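Local coordinates for acyl-CoA N-acyltransferases (NAT) superfamily protein (Arabidopsis thaliana, PDB 6TH0) that probably transfers the acetyl group of acetyl-CoA to the N-terminal methionine of transmembrane proteins and to protein lysines, through its GNAT-fold acetyltransferase domain, at residues A[92-97]-A[131-136]. Numbering follows the deposited sequence.
With ACO (acetyl coenzyme *a), chain C.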
loop_
_atom_site.group_PDB
_atom_site.type_symbol
_atom_site.label_atom_id
_atom_site.label_comp_id
_atom_site.label_asym_id
_atom_site.label_seq_id
_atom_site.Cartn_x
_atom_site.Cartn_y
_atom_site.Cartn_z
ATOM N N GLY A 92 2.289 -18.938 7.676
ATOM C CA GLY A 92 2.716 -17.559 7.594
ATOM C C GLY A 92 1.769 -16.676 6.796
ATOM O O GLY A 92 0.785 -17.121 6.199
ATOM N N THR A 93 2.052 -15.379 6.846
ATOM C CA THR A 93 1.249 -14.357 6.198
ATOM C C THR A 93 2.104 -13.468 5.307
ATOM O O THR A 93 3.332 -13.540 5.292
ATOM C CB THR A 93 0.540 -13.479 7.228
ATOM O OG1 THR A 93 1.518 -12.981 8.156
ATOM C CG2 THR A 93 -0.568 -14.273 7.969
ATOM N N LEU A 94 1.402 -12.609 4.594
ATOM C CA LEU A 94 1.980 -11.593 3.731
ATOM C C LEU A 94 1.187 -10.318 3.942
ATOM O O LEU A 94 0.012 -10.368 4.311
ATOM C CB LEU A 94 1.921 -12.008 2.265
ATOM C CG LEU A 94 2.807 -13.166 1.853
ATOM C CD1 LEU A 94 2.348 -13.736 0.529
ATOM C CD2 LEU A 94 4.243 -12.678 1.760
ATOM N N VAL A 95 1.848 -9.175 3.750
ATOM C CA VAL A 95 1.175 -7.880 3.707
ATOM C C VAL A 95 1.041 -7.473 2.248
ATOM O O VAL A 95 2.029 -7.499 1.502
ATOM C CB VAL A 95 1.941 -6.823 4.521
ATOM C CG1 VAL A 95 1.235 -5.473 4.441
ATOM C CG2 VAL A 95 2.064 -7.279 5.979
ATOM N N TYR A 96 -0.182 -7.131 1.834
ATOM C CA TYR A 96 -0.487 -6.713 0.468
ATOM C C TYR A 96 -0.820 -5.225 0.458
ATOM O O TYR A 96 -1.847 -4.815 1.000
ATOM C CB TYR A 96 -1.663 -7.529 -0.086
ATOM C CG TYR A 96 -2.037 -7.207 -1.521
ATOM C CD1 TYR A 96 -1.263 -7.669 -2.586
ATOM C CD2 TYR A 96 -3.177 -6.457 -1.810
ATOM C CE1 TYR A 96 -1.593 -7.380 -3.898
ATOM C CE2 TYR A 96 -3.517 -6.154 -3.119
ATOM C CZ TYR A 96 -2.731 -6.615 -4.158
ATOM O OH TYR A 96 -3.089 -6.317 -5.455
ATOM N N ILE A 97 0.015 -4.419 -0.198
ATOM C CA ILE A 97 -0.307 -2.997 -0.298
ATOM C C ILE A 97 -1.424 -2.827 -1.310
ATOM O O ILE A 97 -1.335 -3.317 -2.449
ATOM C CB ILE A 97 0.927 -2.173 -0.692
ATOM C CG1 ILE A 97 1.926 -2.116 0.466
ATOM C CG2 ILE A 97 0.480 -0.745 -1.140
ATOM C CD1 ILE A 97 3.299 -1.637 0.055
ATOM N N GLY A 131 6.722 -11.065 4.131
ATOM C CA GLY A 131 7.096 -9.920 3.323
ATOM C C GLY A 131 5.880 -9.149 2.855
ATOM O O GLY A 131 4.792 -9.270 3.413
ATOM N N VAL A 132 6.109 -8.350 1.811
ATOM C CA VAL A 132 5.139 -7.406 1.264
ATOM C C VAL A 132 5.041 -7.634 -0.237
ATOM O O VAL A 132 6.056 -7.880 -0.895
ATOM C CB VAL A 132 5.565 -5.947 1.555
ATOM C CG1 VAL A 132 4.517 -4.935 1.051
ATOM C CG2 VAL A 132 5.881 -5.764 3.047
ATOM N N TYR A 133 3.825 -7.575 -0.781
ATOM C CA TYR A 133 3.645 -7.606 -2.230
ATOM C C TYR A 133 2.505 -6.673 -2.620
ATOM O O TYR A 133 1.768 -6.158 -1.776
ATOM C CB TYR A 133 3.429 -9.034 -2.776
ATOM C CG TYR A 133 2.076 -9.705 -2.559
ATOM C CD1 TYR A 133 1.659 -10.116 -1.289
ATOM C CD2 TYR A 133 1.241 -9.986 -3.642
ATOM C CE1 TYR A 133 0.416 -10.743 -1.108
ATOM C CE2 TYR A 133 0.014 -10.617 -3.472
ATOM C CZ TYR A 133 -0.398 -11.001 -2.206
ATOM O OH TYR A 133 -1.630 -11.641 -2.048
ATOM N N LEU A 134 2.424 -6.394 -3.913
ATOM C CA LEU A 134 1.443 -5.463 -4.445
ATOM C C LEU A 134 1.467 -5.565 -5.962
ATOM O O LEU A 134 2.333 -6.219 -6.551
ATOM C CB LEU A 134 1.742 -4.033 -3.988
ATOM C CG LEU A 134 3.038 -3.494 -4.613
ATOM C CD1 LEU A 134 2.910 -2.006 -4.753
ATOM C CD2 LEU A 134 4.306 -3.855 -3.815
ATOM N N HIS A 135 0.524 -4.877 -6.586
ATOM C CA HIS A 135 0.467 -4.748 -8.029
ATOM C C HIS A 135 0.538 -3.273 -8.383
ATOM O O HIS A 135 -0.073 -2.434 -7.716
ATOM C CB HIS A 135 -0.806 -5.379 -8.606
ATOM C CG HIS A 135 -0.883 -6.862 -8.420
ATOM N ND1 HIS A 135 -1.435 -7.448 -7.303
ATOM C CD2 HIS A 135 -0.492 -7.875 -9.225
ATOM C CE1 HIS A 135 -1.377 -8.764 -7.426
ATOM N NE2 HIS A 135 -0.807 -9.048 -8.584
ATOM N N VAL A 136 1.314 -2.969 -9.416
ATOM C CA VAL A 136 1.481 -1.620 -9.926
ATOM C C VAL A 136 0.924 -1.579 -11.340
ATOM O O VAL A 136 1.171 -2.488 -12.141
ATOM C CB VAL A 136 2.976 -1.223 -9.910
ATOM C CG1 VAL A 136 3.178 0.169 -10.446
ATOM C CG2 VAL A 136 3.551 -1.380 -8.499
HETATM N N1A ACO C . 14.638 16.081 -3.648
HETATM C C2A ACO C . 14.331 15.798 -4.960
HETATM N N3A ACO C . 13.727 14.733 -5.515
HETATM C C4A ACO C . 13.371 13.788 -4.561
HETATM C C5A ACO C . 13.621 13.937 -3.160
HETATM C C6A ACO C . 14.267 15.118 -2.746
HETATM N N6A ACO C . 14.533 15.319 -1.417
HETATM N N7A ACO C . 13.151 12.831 -2.440
HETATM C C8A ACO C . 12.627 12.028 -3.389
HETATM N N9A ACO C . 12.737 12.555 -4.676
HETATM C C1B ACO C . 12.292 11.953 -5.934
HETATM C C2B ACO C . 12.502 10.371 -6.006
HETATM O O2B ACO C . 13.793 10.090 -6.351
HETATM C C3B ACO C . 11.502 10.196 -7.244
HETATM O O3B ACO C . 12.172 10.698 -8.293
HETATM P P3B ACO C . 11.752 9.866 -9.879
HETATM O O7A ACO C . 10.381 10.474 -10.010
HETATM O O8A ACO C . 12.823 10.360 -10.837
HETATM O O9A ACO C . 11.782 8.423 -9.433
HETATM C C4B ACO C . 10.295 11.100 -6.822
HETATM O O4B ACO C . 10.869 12.228 -6.083
HETATM C C5B ACO C . 9.247 10.321 -6.005
HETATM O O5B ACO C . 9.822 9.684 -4.907
HETATM P P1A ACO C . 8.892 9.983 -3.578
HETATM O O1A ACO C . 8.871 11.441 -3.305
HETATM O O2A ACO C . 9.301 8.994 -2.523
HETATM O O3A ACO C . 7.277 9.576 -3.887
HETATM P P2A ACO C . 6.232 10.772 -3.825
HETATM O O4A ACO C . 5.914 11.180 -2.433
HETATM O O5A ACO C . 6.423 11.819 -4.891
HETATM O O6A ACO C . 4.743 10.011 -4.292
HETATM C CBP ACO C . 3.539 8.492 -5.719
HETATM C CCP ACO C . 4.960 9.023 -5.240
HETATM C CDP ACO C . 2.913 7.769 -4.550
HETATM C CEP ACO C . 3.700 7.548 -6.912
HETATM C CAP ACO C . 2.740 9.766 -6.102
HETATM O OAP ACO C . 3.215 10.320 -7.326
HETATM C C9P ACO C . 1.241 9.541 -6.281
HETATM O O9P ACO C . 0.477 9.743 -5.363
HETATM N N8P ACO C . 0.772 9.182 -7.528
HETATM C C7P ACO C . -0.689 8.951 -7.783
HETATM C C6P ACO C . -1.176 7.747 -7.031
HETATM C C5P ACO C . -0.452 6.568 -7.580
HETATM O O5P ACO C . -0.147 6.419 -8.752
HETATM N N4P ACO C . -0.109 5.591 -6.667
HETATM C C3P ACO C . 0.620 4.450 -7.216
HETATM C C2P ACO C . 0.317 3.234 -6.416
HETATM S S1P ACO C . 1.246 1.815 -7.177
HETATM C C ACO C . -0.037 1.324 -8.329
HETATM O O ACO C . 0.038 1.528 -9.516
HETATM C CH3 ACO C . -1.215 0.714 -7.771
HETATM O O HOH W 1 -1.679 -3.581 -5.224
#
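Val95 N gives a straight hydrogen bond to Gly131 O (3.0 Å), and Tyr133 N to Val95 O and Ile97 N to Tyr133 O (2.9 Å) continue the parallel pairing, although the strand axes diverge by 32°. These are neighbouring strands of a beta-alpha-beta crossover of the GNAT fold; on the face of helix 111-123, Ile97 CD1 rests on Val132 CG1 at 3.7 Å. On the other face, Tyr96 swings CG anti to its backbone N (chi1 -178°), which brings the CD1 edge of its ring onto the face of Tyr133, toward the rim, in an edge-to-face stack: CD1 lies 3.3 Å from Tyr133 CE2, with the planes at 60°. Leu94 CB meets the rim of the Tyr133 ring near its plane. A smaller alanine in place of Tyr133 would probably leave the edge of Tyr96 without the face it packs on, its ring then held mainly through the hydroxyl. Tyr96 OH shares a 2.7 Å hydrogen bond with His135 ND1, which sits at the edge of the Tyr96 ring, in its plane. Where the strands splay, a water donates to Ile97 O (2.8 Å) and accepts from His135 N (2.9 Å). His135 O borders the acetyl CH3 of acetyl-CoA at 3.3 Å. The water thus satisfies backbone groups where the strands part, while Tyr96 OH on ND1 and Glu78 on NE2 fix the rotation of the His135 ring.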